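Protein YiiM (Escherichia coli, PDB 1O65) is a MOSC-domain protein of unsettled function that may act as a molybdenum-dependent oxidoreductase on nitrogenous compounds. Local coordinates at residues M193-D197 against D198-R202; D180-V183 against Q184-A187; C70-R74 against E75-Y79; G104-E107 against S108-Y111; G208-K211 against S212-R215. All coordinates share one frame; numbering follows the deposited sequence.

How the interactions relate
All five contacts are local, and three of them, interactions 2, 1 and 5, start successive helices, capped in turn by Thr182, Asp196 and Ser210; interactions 3 and 4 belong to the MOSC part. Interaction 4 joins the two groups. Its Glu107 OE2 takes a probable hydrogen bond from His76 NE2 of interaction 3 (2.9 Å), while Val183 N of interaction 2 probably donates to Val110 O (2.9 Å). Interactions 1 and 2 share the salt bridge Arg202 NH1 to Glu185 OE1 (2.6 Å). Interactions 1 and 3 lie farthest apart, their centres about 27 Å from each other.

Interaction 1: M193-D197 against D198-R202; sequences MPFDD and DQYHR
Tyr200 N donates to Asp196 O (3.1 Å) and His201 N to Asp197 O, the first turns of a helix that the loop 193-197 enters with Asp196 as its N-cap. The Asp196 carboxylate supplies the capping bond: OD2 accepts from Gln199 N at 2.8 Å, the N-H arriving from above the carboxylate plane. CG stands anti to the backbone N of Asp196 (chi1 -172°), which swings the carboxylate back over the start of the helix. Gln199, bent at chi2, adds a weak bond from NE2 to the same OD2, with amide and carboxylate planes only 22° apart; the capping bond, helped by this weak one, probably limits rotation of the acid. Met193 crosses the Gln199 chain obliquely, its CE 3.6 Å from Gln199 CB. Tyr200 has Asp196 O over one face of its ring, and its edge meets the face of Phe195 in a T-shaped pair, centroids 5.0 Å apart and planes at 77°. The closest atoms of that pair are Phe195 CE2 and Tyr200 CE2, at 3.5 Å. A water accepts from Tyr200 OH and donates to Met193 O (2.8 Å), tying the phenol to the beginning of the loop. Around this helix start, Tyr200 packs on Ile189 of helix 183-191 and Met217 of helix 211-223, while Asp197 OD2 forms a salt bridge with Arg221 of helix 211-223.

Interaction 2: D180-V183 against Q184-A187; sequences DVTV and QEAA
Thr182 and Glu185 form a capping box at the start of helix 183-191, each side chain bonding to the other's backbone N-H. Of these two reciprocal bonds, Glu185 N donates to Thr182 OG1 (3.0 Å), and Thr182 N returns an almost straight bond (177°) to Glu185 OE2, which it meets from above the carboxylate plane. OG1 of Thr182 sits between its backbone N and carbonyl carbon (chi1 62°), a position that turns it to the N-H of Glu185. Backbone bonds follow, from Ala186 N to Thr182 O and from Ala187 N to Val183 O. Among charges, Glu185 OE1 pairs with Arg202 of the next helix. Were Glu185 an alanine, Thr182 N would probably lose its acceptor and Arg202 NH1 its salt bridge. Apolar contact is slight: Val181 CG2 lies 4.2 Å from Ala186 CB. Finally, a water links the cap to a residue two places on, 2.8 Å from Thr182 OG1 and donating to Gln184 OE1 at 2.7 Å.

Interaction 3: C70-R74 against E75-Y79; sequences CHYPR and EHYLY
Tyr72, His76 and Tyr77 form an aromatic cluster where strand 69-73 passes into helix 75-83, the first step of a beta-alpha-beta unit. The short strand and helix segments run at 54° to one another, their axes 7.8 Å apart at closest approach. Among the ring contacts, His76 turns an edge to the face of Tyr72 in a T-shaped pair (planes at 69°), with CD2 over the phenol rim, 3.6 Å from Tyr72 CZ. Tyr77 meets Tyr72 obliquely, centroids 5.6 Å apart. Pro73 supplies a CH-pi contact, its CB over a face of the His76 ring, 4.2 Å from the centroid. Two backbone bonds make the turn, from His76 N to Pro73 O and from Tyr77 N to Arg74 O. The polar ends look to other partners: Tyr72 OH bonds Trp80, His76 NE2 bonds Glu107, Tyr77 OH bonds Glu98, Arg74 pairs with Asp103, and Glu75 OE2 accepts from Gly104 N. Beside the proline, the other carboxylate oxygen, Glu75 OE1, comes within 3.5 Å of Pro73 CB.

Interaction 4: G104-E107 against S108-Y111; sequences GLTE and SNVY
Asn109 N donates to Thr106 O (3.1 Å), closing a type I beta turn through Glu107 and Ser108, and Val110 N adds a weak bond to the same oxygen. The Asn109 side chain then reaches back across the turn and grips the incoming backbone twice. Its OD1 accepts from Thr106 N at 2.7 Å, nearly straight at 172° and in the carbonyl plane; its ND2 donates to Gly104 O at 3.0 Å, with the acceptor close to the amide plane. Having CG between the backbone N and the carbonyl carbon (chi1 70°) folds the amide over its own turn, and a donor and an acceptor used on neighbouring backbone groups fix which way round that amide lies. Thr106 OG1 and Ser108 OG share a hydrogen bond of 3.1 Å in which either may be the donor. On the apolar flank, Leu105 and Val110 cross at about a right angle, CD2 of Leu105 lying 3.7 Å from Val110 CG2, and both pack on Trp156 of strand 156-160. Glu107 OE2 accepts from Gly155 N. The whole is a type I beta turn tied by an asparagine side chain, in the loop between strands 100-102 and 115-118 of the MOSC domain, where the amide bonds the backbone much as another peptide group would.

Interaction 5: G208-K211 against S212-R215; sequences GLSK and SWTR
Leu209 leans on the first turn of helix 211-223, and its chain can be followed outward atom by atom. CB lies 4.0 Å from Thr214 OG1. CG, anti to the backbone N of Leu209 (chi1 -168°), is carried towards the helix and comes 3.8 Å from Thr214 OG1, with Trp213 CB only slightly farther off. There the branches part: CD1 rests on Trp213 CB at 3.7 Å, whereas CD2 approaches Thr214 OG1 at 3.5 Å. With only the methyl group of an alanine here, a gap is likely to open beside Trp213 CB, and Thr214 OG1 would lose its contact with CD2. Next along the chain, Ser210 is the N-cap: its OG accepts from Trp213 N (3.2 Å) and also bonds Gln127 of strand 121-128. Ser210 O takes the N-H of Thr214 at 2.9 Å, and a water lies 2.5 Å from Thr214 OG1. The chemistry thus divides the work: the serine satisfies a first-turn N-H and ties the helix start to the sheet, while the leucine adds apolar packing against Trp213 CB and Thr214.

Interaction 1: M193-D197 against D198-R202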
loop_
_atom_site.group_PDB
_atom_site.type_symbol
_atom_site.label_atom_id
_atom_site.label_comp_id
_atom_site.label_asym_id
_atom_site.label_seq_id
_atom_site.Cartn_x
_atom_site.Cartn_y
_atom_site.Cartn_z
ATOM N N MET A 193 3.478 8.537 -15.841
ATOM C CA MET A 193 3.681 9.747 -16.613
ATOM C C MET A 193 5.132 10.104 -16.856
ATOM O O MET A 193 6.055 9.666 -16.164
ATOM C CB MET A 193 2.960 10.941 -16.019
ATOM C CG MET A 193 2.818 11.049 -14.532
ATOM S SD MET A 193 2.770 12.778 -13.967
ATOM C CE MET A 193 4.514 13.112 -13.819
ATOM N N PRO A 194 5.329 10.890 -17.921
ATOM C CA PRO A 194 6.668 11.366 -18.232
ATOM C C PRO A 194 7.070 12.439 -17.223
ATOM O O PRO A 194 6.227 12.989 -16.525
ATOM C CB PRO A 194 6.584 11.930 -19.640
ATOM C CG PRO A 194 5.155 11.895 -20.020
ATOM C CD PRO A 194 4.454 10.905 -19.121
ATOM N N PHE A 195 8.364 12.712 -17.117
ATOM C CA PHE A 195 8.895 13.715 -16.223
ATOM C C PHE A 195 8.040 14.978 -16.180
ATOM O O PHE A 195 7.683 15.592 -17.186
ATOM C CB PHE A 195 10.350 14.067 -16.643
ATOM C CG PHE A 195 11.015 14.883 -15.549
ATOM C CD1 PHE A 195 10.804 16.250 -15.464
ATOM C CD2 PHE A 195 11.777 14.256 -14.567
ATOM C CE1 PHE A 195 11.362 16.965 -14.431
ATOM C CE2 PHE A 195 12.338 14.974 -13.531
ATOM C CZ PHE A 195 12.151 16.347 -13.484
ATOM N N ASP A 196 7.571 15.351 -14.986
ATOM C CA ASP A 196 6.778 16.573 -14.824
ATOM C C ASP A 196 7.177 17.178 -13.485
ATOM O O ASP A 196 6.802 16.590 -12.460
ATOM C CB ASP A 196 5.267 16.294 -14.799
ATOM C CG ASP A 196 4.453 17.572 -14.837
ATOM O OD1 ASP A 196 4.668 18.400 -15.756
ATOM O OD2 ASP A 196 3.594 17.818 -13.983
ATOM N N ASP A 197 7.924 18.249 -13.441
ATOM C CA ASP A 197 8.293 18.820 -12.149
ATOM C C ASP A 197 7.084 19.191 -11.296
ATOM O O ASP A 197 7.125 19.056 -10.075
ATOM C CB ASP A 197 9.169 20.081 -12.353
ATOM C CG ASP A 197 9.738 20.546 -11.036
ATOM O OD1 ASP A 197 10.614 19.842 -10.486
ATOM O OD2 ASP A 197 9.326 21.603 -10.506
ATOM N N ASP A 198 6.061 19.794 -11.922
ATOM C CA ASP A 198 4.882 20.248 -11.220
ATOM C C ASP A 198 4.168 19.097 -10.503
ATOM O O ASP A 198 3.701 19.232 -9.380
ATOM C CB ASP A 198 3.899 20.959 -12.144
ATOM C CG ASP A 198 4.317 22.340 -12.577
ATOM O OD1 ASP A 198 5.168 22.978 -11.922
ATOM O OD2 ASP A 198 3.754 22.823 -13.591
ATOM N N GLN A 199 4.061 17.980 -11.187
ATOM C CA GLN A 199 3.454 16.772 -10.641
ATOM C C GLN A 199 4.305 16.272 -9.478
ATOM O O GLN A 199 3.738 15.876 -8.446
ATOM C CB GLN A 199 3.294 15.749 -11.746
ATOM C CG GLN A 199 2.042 14.924 -11.755
ATOM C CD GLN A 199 0.762 15.727 -11.788
ATOM O OE1 GLN A 199 -0.176 15.455 -11.047
ATOM N NE2 GLN A 199 0.728 16.755 -12.622
ATOM N N TYR A 200 5.640 16.347 -9.592
ATOM C CA TYR A 200 6.496 15.943 -8.484
ATOM C C TYR A 200 6.320 16.909 -7.315
ATOM O O TYR A 200 6.241 16.493 -6.153
ATOM C CB TYR A 200 7.980 15.809 -8.855
ATOM C CG TYR A 200 8.181 14.883 -10.042
ATOM C CD1 TYR A 200 7.415 13.717 -10.152
ATOM C CD2 TYR A 200 9.087 15.147 -11.035
ATOM C CE1 TYR A 200 7.527 12.872 -11.224
ATOM C CE2 TYR A 200 9.230 14.290 -12.115
ATOM C CZ TYR A 200 8.457 13.161 -12.204
ATOM O OH TYR A 200 8.583 12.311 -13.264
ATOM N N HIS A 201 6.146 18.209 -7.608
ATOM C CA HIS A 201 5.952 19.143 -6.488
ATOM C C HIS A 201 4.634 18.812 -5.775
ATOM O O HIS A 201 4.507 18.841 -4.558
ATOM C CB HIS A 201 5.981 20.587 -6.961
ATOM C CG HIS A 201 5.705 21.608 -5.905
ATOM N ND1 HIS A 201 4.425 22.114 -5.706
ATOM C CD2 HIS A 201 6.480 22.224 -5.007
ATOM C CE1 HIS A 201 4.452 23.015 -4.722
ATOM N NE2 HIS A 201 5.690 23.082 -4.284
ATOM N N ARG A 202 3.647 18.458 -6.574
ATOM C CA ARG A 202 2.334 18.112 -6.035
ATOM C C ARG A 202 2.394 16.869 -5.161
ATOM O O ARG A 202 1.873 16.884 -4.044
ATOM C CB ARG A 202 1.355 18.031 -7.197
ATOM C CG ARG A 202 0.206 17.071 -7.052
ATOM C CD ARG A 202 -0.848 17.438 -8.138
ATOM N NE ARG A 202 -2.159 17.209 -7.564
ATOM C CZ ARG A 202 -2.842 16.093 -7.684
ATOM N NH1 ARG A 202 -2.269 15.122 -8.408
ATOM N NH2 ARG A 202 -4.057 16.015 -7.119
HETATM O O HOH W 1 6.721 10.652 -13.592
#

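Interaction 2: D180-V183 against Q184-A187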
loop_
_atom_site.group_PDB
_atom_site.type_symbol
_atom_site.label_atom_id
_atom_site.label_comp_id
_atom_site.label_asym_id
_atom_site.label_seq_id
_atom_site.Cartn_x
_atom_site.Cartn_y
_atom_site.Cartn_z
ATOM N N ASP A 180 -5.268 15.885 -1.506
ATOM C CA ASP A 180 -6.145 15.632 -2.641
ATOM C C ASP A 180 -5.399 14.786 -3.665
ATOM O O ASP A 180 -5.601 14.909 -4.863
ATOM C CB ASP A 180 -6.724 16.884 -3.286
ATOM C CG ASP A 180 -5.636 17.677 -3.968
ATOM O OD1 ASP A 180 -4.463 17.431 -3.593
ATOM O OD2 ASP A 180 -5.979 18.488 -4.869
ATOM N N VAL A 181 -4.431 13.985 -3.179
ATOM C CA VAL A 181 -3.771 13.080 -4.123
ATOM C C VAL A 181 -4.090 11.654 -3.708
ATOM O O VAL A 181 -3.752 11.224 -2.615
ATOM C CB VAL A 181 -2.311 13.333 -4.424
ATOM C CG1 VAL A 181 -1.545 14.004 -3.316
ATOM C CG2 VAL A 181 -1.579 12.046 -4.870
ATOM N N THR A 182 -4.782 10.936 -4.570
ATOM C CA THR A 182 -5.137 9.547 -4.341
ATOM C C THR A 182 -3.884 8.677 -4.554
ATOM O O THR A 182 -2.946 9.087 -5.242
ATOM C CB THR A 182 -6.177 9.056 -5.364
ATOM O OG1 THR A 182 -5.613 9.134 -6.684
ATOM C CG2 THR A 182 -7.449 9.912 -5.350
ATOM N N VAL A 183 -3.965 7.461 -4.069
ATOM C CA VAL A 183 -2.959 6.433 -4.255
ATOM C C VAL A 183 -2.753 6.186 -5.744
ATOM O O VAL A 183 -1.634 6.094 -6.262
ATOM C CB VAL A 183 -3.374 5.137 -3.514
ATOM C CG1 VAL A 183 -2.434 3.992 -3.808
ATOM C CG2 VAL A 183 -3.354 5.410 -1.990
ATOM N N GLN A 184 -3.842 6.190 -6.513
ATOM C CA GLN A 184 -3.799 5.984 -7.952
ATOM C C GLN A 184 -2.953 7.075 -8.595
ATOM O O GLN A 184 -2.068 6.765 -9.385
ATOM C CB GLN A 184 -5.202 5.954 -8.557
ATOM C CG GLN A 184 -5.215 5.873 -10.086
ATOM C CD GLN A 184 -6.661 5.836 -10.594
ATOM O OE1 GLN A 184 -7.442 6.764 -10.397
ATOM N NE2 GLN A 184 -7.030 4.745 -11.248
ATOM N N GLU A 185 -3.226 8.323 -8.236
ATOM C CA GLU A 185 -2.442 9.442 -8.740
ATOM C C GLU A 185 -0.967 9.309 -8.350
ATOM O O GLU A 185 -0.096 9.475 -9.192
ATOM C CB GLU A 185 -2.977 10.768 -8.235
ATOM C CG GLU A 185 -4.371 11.155 -8.707
ATOM C CD GLU A 185 -4.853 12.409 -7.970
ATOM O OE1 GLU A 185 -4.269 13.479 -8.296
ATOM O OE2 GLU A 185 -5.737 12.291 -7.095
ATOM N N ALA A 186 -0.656 9.019 -7.089
ATOM C CA ALA A 186 0.729 8.893 -6.681
ATOM C C ALA A 186 1.402 7.783 -7.503
ATOM O O ALA A 186 2.502 7.981 -8.001
ATOM C CB ALA A 186 0.875 8.626 -5.204
ATOM N N ALA A 187 0.705 6.637 -7.623
ATOM C CA ALA A 187 1.231 5.553 -8.403
ATOM C C ALA A 187 1.479 6.027 -9.837
ATOM O O ALA A 187 2.611 5.807 -10.289
ATOM C CB ALA A 187 0.360 4.298 -8.393
HETATM O O HOH W 2 -7.488 8.796 -8.692
#

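Interaction 3: C70-R74 against E75-Y79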
loop_
_atom_site.group_PDB
_atom_site.type_symbol
_atom_site.label_atom_id
_atom_site.label_comp_id
_atom_site.label_asym_id
_atom_site.label_seq_id
_atom_site.Cartn_x
_atom_site.Cartn_y
_atom_site.Cartn_z
ATOM N N CYS A 70 0.844 -3.273 5.285
ATOM C CA CYS A 70 0.629 -3.374 3.844
ATOM C C CYS A 70 -0.843 -3.697 3.572
ATOM O O CYS A 70 -1.368 -4.628 4.205
ATOM C CB CYS A 70 1.514 -4.492 3.272
ATOM S SG CYS A 70 1.200 -4.819 1.495
ATOM N N HIS A 71 -1.478 -3.002 2.657
ATOM C CA HIS A 71 -2.888 -3.231 2.364
ATOM C C HIS A 71 -3.085 -3.716 0.933
ATOM O O HIS A 71 -2.483 -3.128 0.030
ATOM C CB HIS A 71 -3.642 -1.871 2.481
ATOM C CG HIS A 71 -5.119 -2.021 2.622
ATOM N ND1 HIS A 71 -5.818 -1.518 3.716
ATOM C CD2 HIS A 71 -6.032 -2.664 1.854
ATOM C CE1 HIS A 71 -7.095 -1.839 3.600
ATOM N NE2 HIS A 71 -7.252 -2.527 2.481
ATOM N N TYR A 72 -3.945 -4.706 0.698
ATOM C CA TYR A 72 -4.227 -5.091 -0.697
ATOM C C TYR A 72 -5.733 -5.302 -0.848
ATOM O O TYR A 72 -6.408 -6.012 -0.092
ATOM C CB TYR A 72 -3.425 -6.269 -1.186
ATOM C CG TYR A 72 -3.278 -6.381 -2.690
ATOM C CD1 TYR A 72 -2.489 -5.491 -3.403
ATOM C CD2 TYR A 72 -3.925 -7.390 -3.411
ATOM C CE1 TYR A 72 -2.334 -5.574 -4.771
ATOM C CE2 TYR A 72 -3.776 -7.480 -4.775
ATOM C CZ TYR A 72 -2.981 -6.576 -5.458
ATOM O OH TYR A 72 -2.846 -6.671 -6.826
ATOM N N PRO A 73 -6.316 -4.582 -1.794
ATOM C CA PRO A 73 -7.750 -4.706 -2.012
ATOM C C PRO A 73 -8.084 -6.071 -2.571
ATOM O O PRO A 73 -7.482 -6.507 -3.585
ATOM C CB PRO A 73 -8.076 -3.591 -2.986
ATOM C CG PRO A 73 -6.912 -2.636 -2.927
ATOM C CD PRO A 73 -5.712 -3.466 -2.548
ATOM N N ARG A 74 -9.049 -6.762 -1.961
ATOM C CA ARG A 74 -9.511 -8.030 -2.536
ATOM C C ARG A 74 -10.085 -7.814 -3.938
ATOM O O ARG A 74 -10.072 -8.779 -4.720
ATOM C CB ARG A 74 -10.561 -8.749 -1.688
ATOM C CG ARG A 74 -10.012 -9.347 -0.396
ATOM C CD ARG A 74 -10.988 -10.343 0.236
ATOM N NE ARG A 74 -12.069 -9.633 0.895
ATOM C CZ ARG A 74 -12.210 -9.062 2.061
ATOM N NH1 ARG A 74 -11.253 -9.026 2.978
ATOM N NH2 ARG A 74 -13.377 -8.478 2.398
ATOM N N GLU A 75 -10.630 -6.646 -4.283
ATOM C CA GLU A 75 -11.099 -6.432 -5.658
ATOM C C GLU A 75 -10.059 -6.875 -6.694
ATOM O O GLU A 75 -10.423 -7.492 -7.703
ATOM C CB GLU A 75 -11.433 -4.961 -5.889
ATOM C CG GLU A 75 -12.619 -4.385 -5.163
ATOM C CD GLU A 75 -12.467 -3.977 -3.721
ATOM O OE1 GLU A 75 -11.492 -4.352 -3.026
ATOM O OE2 GLU A 75 -13.385 -3.256 -3.210
ATOM N N HIS A 76 -8.748 -6.695 -6.468
ATOM C CA HIS A 76 -7.754 -7.042 -7.460
ATOM C C HIS A 76 -7.594 -8.521 -7.720
ATOM O O HIS A 76 -7.032 -8.879 -8.763
ATOM C CB HIS A 76 -6.376 -6.437 -7.161
ATOM C CG HIS A 76 -6.367 -4.957 -6.979
ATOM N ND1 HIS A 76 -7.241 -4.123 -7.639
ATOM C CD2 HIS A 76 -5.588 -4.166 -6.208
ATOM C CE1 HIS A 76 -7.033 -2.879 -7.250
ATOM N NE2 HIS A 76 -6.010 -2.884 -6.394
ATOM N N TYR A 77 -7.965 -9.400 -6.806
ATOM C CA TYR A 77 -7.867 -10.841 -7.039
ATOM C C TYR A 77 -8.821 -11.252 -8.156
ATOM O O TYR A 77 -8.497 -12.134 -8.969
ATOM C CB TYR A 77 -8.127 -11.645 -5.753
ATOM C CG TYR A 77 -6.994 -11.490 -4.750
ATOM C CD1 TYR A 77 -5.686 -11.733 -5.134
ATOM C CD2 TYR A 77 -7.227 -11.030 -3.450
ATOM C CE1 TYR A 77 -4.646 -11.598 -4.236
ATOM C CE2 TYR A 77 -6.189 -10.869 -2.553
ATOM C CZ TYR A 77 -4.898 -11.161 -2.951
ATOM O OH TYR A 77 -3.851 -11.015 -2.087
ATOM N N LEU A 78 -10.013 -10.649 -8.193
ATOM C CA LEU A 78 -10.936 -10.922 -9.301
ATOM C C LEU A 78 -10.203 -10.653 -10.622
ATOM O O LEU A 78 -10.145 -11.500 -11.517
ATOM C CB LEU A 78 -12.161 -10.010 -9.230
ATOM C CG LEU A 78 -13.051 -10.192 -7.989
ATOM C CD1 LEU A 78 -14.102 -9.081 -7.936
ATOM C CD2 LEU A 78 -13.713 -11.570 -8.017
ATOM N N TYR A 79 -9.621 -9.457 -10.753
ATOM C CA TYR A 79 -8.872 -9.137 -11.955
ATOM C C TYR A 79 -7.754 -10.140 -12.226
ATOM O O TYR A 79 -7.590 -10.608 -13.360
ATOM C CB TYR A 79 -8.311 -7.715 -11.880
ATOM C CG TYR A 79 -7.408 -7.383 -13.062
ATOM C CD1 TYR A 79 -7.915 -6.890 -14.245
ATOM C CD2 TYR A 79 -6.043 -7.583 -12.971
ATOM C CE1 TYR A 79 -7.077 -6.607 -15.310
ATOM C CE2 TYR A 79 -5.202 -7.284 -14.019
ATOM C CZ TYR A 79 -5.719 -6.809 -15.191
ATOM O OH TYR A 79 -4.866 -6.530 -16.240
#

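Interaction 4: G104-E107 against S108-Y111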
loop_
_atom_site.group_PDB
_atom_site.type_symbol
_atom_site.label_atom_id
_atom_site.label_comp_id
_atom_site.label_asym_id
_atom_site.label_seq_id
_atom_site.Cartn_x
_atom_site.Cartn_y
_atom_site.Cartn_z
ATOM N N GLY A 104 -14.182 -2.466 -0.807
ATOM C CA GLY A 104 -14.577 -1.076 -0.711
ATOM C C GLY A 104 -13.466 -0.061 -0.706
ATOM O O GLY A 104 -13.776 1.137 -0.707
ATOM N N LEU A 105 -12.191 -0.446 -0.619
ATOM C CA LEU A 105 -11.085 0.501 -0.600
ATOM C C LEU A 105 -10.105 0.203 -1.724
ATOM O O LEU A 105 -9.516 -0.890 -1.792
ATOM C CB LEU A 105 -10.360 0.484 0.744
ATOM C CG LEU A 105 -11.096 1.102 1.931
ATOM C CD1 LEU A 105 -10.331 0.873 3.224
ATOM C CD2 LEU A 105 -11.299 2.592 1.735
ATOM N N THR A 106 -9.920 1.151 -2.643
ATOM C CA THR A 106 -9.016 0.952 -3.764
ATOM C C THR A 106 -8.080 2.139 -3.933
ATOM O O THR A 106 -8.181 3.160 -3.248
ATOM C CB THR A 106 -9.762 0.747 -5.100
ATOM O OG1 THR A 106 -10.402 1.990 -5.438
ATOM C CG2 THR A 106 -10.806 -0.357 -5.064
ATOM N N GLU A 107 -7.134 2.039 -4.890
ATOM C CA GLU A 107 -6.223 3.138 -5.157
ATOM C C GLU A 107 -6.969 4.412 -5.547
ATOM O O GLU A 107 -6.458 5.524 -5.299
ATOM C CB GLU A 107 -5.240 2.777 -6.295
ATOM C CG GLU A 107 -4.300 1.641 -5.878
ATOM C CD GLU A 107 -4.922 0.269 -5.993
ATOM O OE1 GLU A 107 -6.041 0.095 -6.583
ATOM O OE2 GLU A 107 -4.321 -0.681 -5.462
ATOM N N SER A 108 -8.131 4.286 -6.207
ATOM C CA SER A 108 -8.877 5.462 -6.604
ATOM C C SER A 108 -9.722 6.076 -5.514
ATOM O O SER A 108 -10.200 7.195 -5.769
ATOM C CB SER A 108 -9.708 5.227 -7.876
ATOM O OG SER A 108 -10.418 4.003 -7.823
ATOM N N ASN A 109 -9.993 5.459 -4.379
ATOM C CA ASN A 109 -10.764 6.179 -3.359
ATOM C C ASN A 109 -9.979 6.254 -2.040
ATOM O O ASN A 109 -10.547 6.571 -0.988
ATOM C CB ASN A 109 -12.167 5.634 -3.168
ATOM C CG ASN A 109 -12.219 4.285 -2.529
ATOM O OD1 ASN A 109 -11.227 3.550 -2.642
ATOM N ND2 ASN A 109 -13.310 3.911 -1.854
ATOM N N VAL A 110 -8.719 5.834 -2.058
ATOM C CA VAL A 110 -7.867 5.978 -0.872
ATOM C C VAL A 110 -6.876 7.110 -1.169
ATOM O O VAL A 110 -6.234 7.099 -2.221
ATOM C CB VAL A 110 -7.180 4.674 -0.483
ATOM C CG1 VAL A 110 -6.078 4.850 0.551
ATOM C CG2 VAL A 110 -8.231 3.723 0.113
ATOM N N TYR A 111 -6.820 8.117 -0.308
ATOM C CA TYR A 111 -5.928 9.245 -0.550
ATOM C C TYR A 111 -4.656 9.200 0.292
ATOM O O TYR A 111 -4.640 8.712 1.432
ATOM C CB TYR A 111 -6.686 10.553 -0.278
ATOM C CG TYR A 111 -7.732 10.901 -1.328
ATOM C CD1 TYR A 111 -8.878 10.124 -1.449
ATOM C CD2 TYR A 111 -7.576 11.974 -2.199
ATOM C CE1 TYR A 111 -9.844 10.403 -2.378
ATOM C CE2 TYR A 111 -8.555 12.256 -3.147
ATOM C CZ TYR A 111 -9.681 11.463 -3.232
ATOM O OH TYR A 111 -10.657 11.701 -4.170
#

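Interaction 5: G208-K211 against S212-R215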
loop_
_atom_site.group_PDB
_atom_site.type_symbol
_atom_site.label_atom_id
_atom_site.label_comp_id
_atom_site.label_asym_id
_atom_site.label_seq_id
_atom_site.Cartn_x
_atom_site.Cartn_y
_atom_site.Cartn_z
ATOM N N GLY A 208 1.771 12.984 4.991
ATOM C CA GLY A 208 2.078 11.617 5.317
ATOM C C GLY A 208 2.997 10.809 4.432
ATOM O O GLY A 208 3.196 9.603 4.644
ATOM N N LEU A 209 3.527 11.383 3.365
ATOM C CA LEU A 209 4.357 10.724 2.404
ATOM C C LEU A 209 5.572 10.064 3.059
ATOM O O LEU A 209 6.249 10.669 3.891
ATOM C CB LEU A 209 4.805 11.711 1.304
ATOM C CG LEU A 209 5.447 11.027 0.085
ATOM C CD1 LEU A 209 4.435 10.100 -0.596
ATOM C CD2 LEU A 209 6.013 12.014 -0.898
ATOM N N SER A 210 5.814 8.802 2.689
ATOM C CA SER A 210 6.972 8.112 3.271
ATOM C C SER A 210 8.268 8.828 2.879
ATOM O O SER A 210 8.376 9.368 1.764
ATOM C CB SER A 210 7.026 6.661 2.794
ATOM O OG SER A 210 7.321 6.659 1.407
ATOM N N LYS A 211 9.264 8.729 3.744
ATOM C CA LYS A 211 10.558 9.383 3.535
ATOM C C LYS A 211 11.193 8.918 2.235
ATOM O O LYS A 211 11.709 9.731 1.453
ATOM C CB LYS A 211 11.515 9.165 4.697
ATOM C CG LYS A 211 11.082 9.826 6.000
ATOM C CD LYS A 211 12.209 9.666 7.022
ATOM C CE LYS A 211 11.982 10.511 8.255
ATOM N NZ LYS A 211 10.528 10.654 8.608
ATOM N N SER A 212 11.066 7.635 1.965
ATOM C CA SER A 212 11.630 7.083 0.731
ATOM C C SER A 212 10.914 7.652 -0.494
ATOM O O SER A 212 11.550 7.928 -1.506
ATOM C CB SER A 212 11.569 5.563 0.778
ATOM O OG SER A 212 10.282 5.128 0.437
ATOM N N TRP A 213 9.599 7.857 -0.459
ATOM C CA TRP A 213 8.952 8.454 -1.643
ATOM C C TRP A 213 9.327 9.925 -1.749
ATOM O O TRP A 213 9.485 10.433 -2.859
ATOM C CB TRP A 213 7.446 8.197 -1.636
ATOM C CG TRP A 213 7.098 6.889 -2.283
ATOM C CD1 TRP A 213 7.570 5.660 -1.921
ATOM C CD2 TRP A 213 6.258 6.685 -3.427
ATOM N NE1 TRP A 213 7.052 4.708 -2.761
ATOM C CE2 TRP A 213 6.254 5.299 -3.693
ATOM C CE3 TRP A 213 5.525 7.535 -4.251
ATOM C CZ2 TRP A 213 5.527 4.731 -4.736
ATOM C CZ3 TRP A 213 4.791 6.975 -5.292
ATOM C CH2 TRP A 213 4.795 5.591 -5.530
ATOM N N THR A 214 9.493 10.624 -0.625
ATOM C CA THR A 214 9.927 12.020 -0.637
ATOM C C THR A 214 11.295 12.147 -1.307
ATOM O O THR A 214 11.556 12.990 -2.164
ATOM C CB THR A 214 10.018 12.553 0.810
ATOM O OG1 THR A 214 8.680 12.552 1.367
ATOM C CG2 THR A 214 10.597 13.952 0.834
ATOM N N ARG A 215 12.195 11.246 -0.905
ATOM C CA ARG A 215 13.534 11.158 -1.452
ATOM C C ARG A 215 13.517 10.922 -2.953
ATOM O O ARG A 215 14.099 11.696 -3.719
ATOM C CB ARG A 215 14.288 10.015 -0.736
ATOM C CG ARG A 215 15.693 9.813 -1.259
ATOM C CD ARG A 215 16.368 8.615 -0.641
ATOM N NE ARG A 215 17.785 8.618 -0.795
ATOM C CZ ARG A 215 18.604 8.647 -1.809
ATOM N NH1 ARG A 215 18.159 8.681 -3.064
ATOM N NH2 ARG A 215 19.925 8.640 -1.566
HETATM O O HOH W 3 8.593 13.103 3.852
#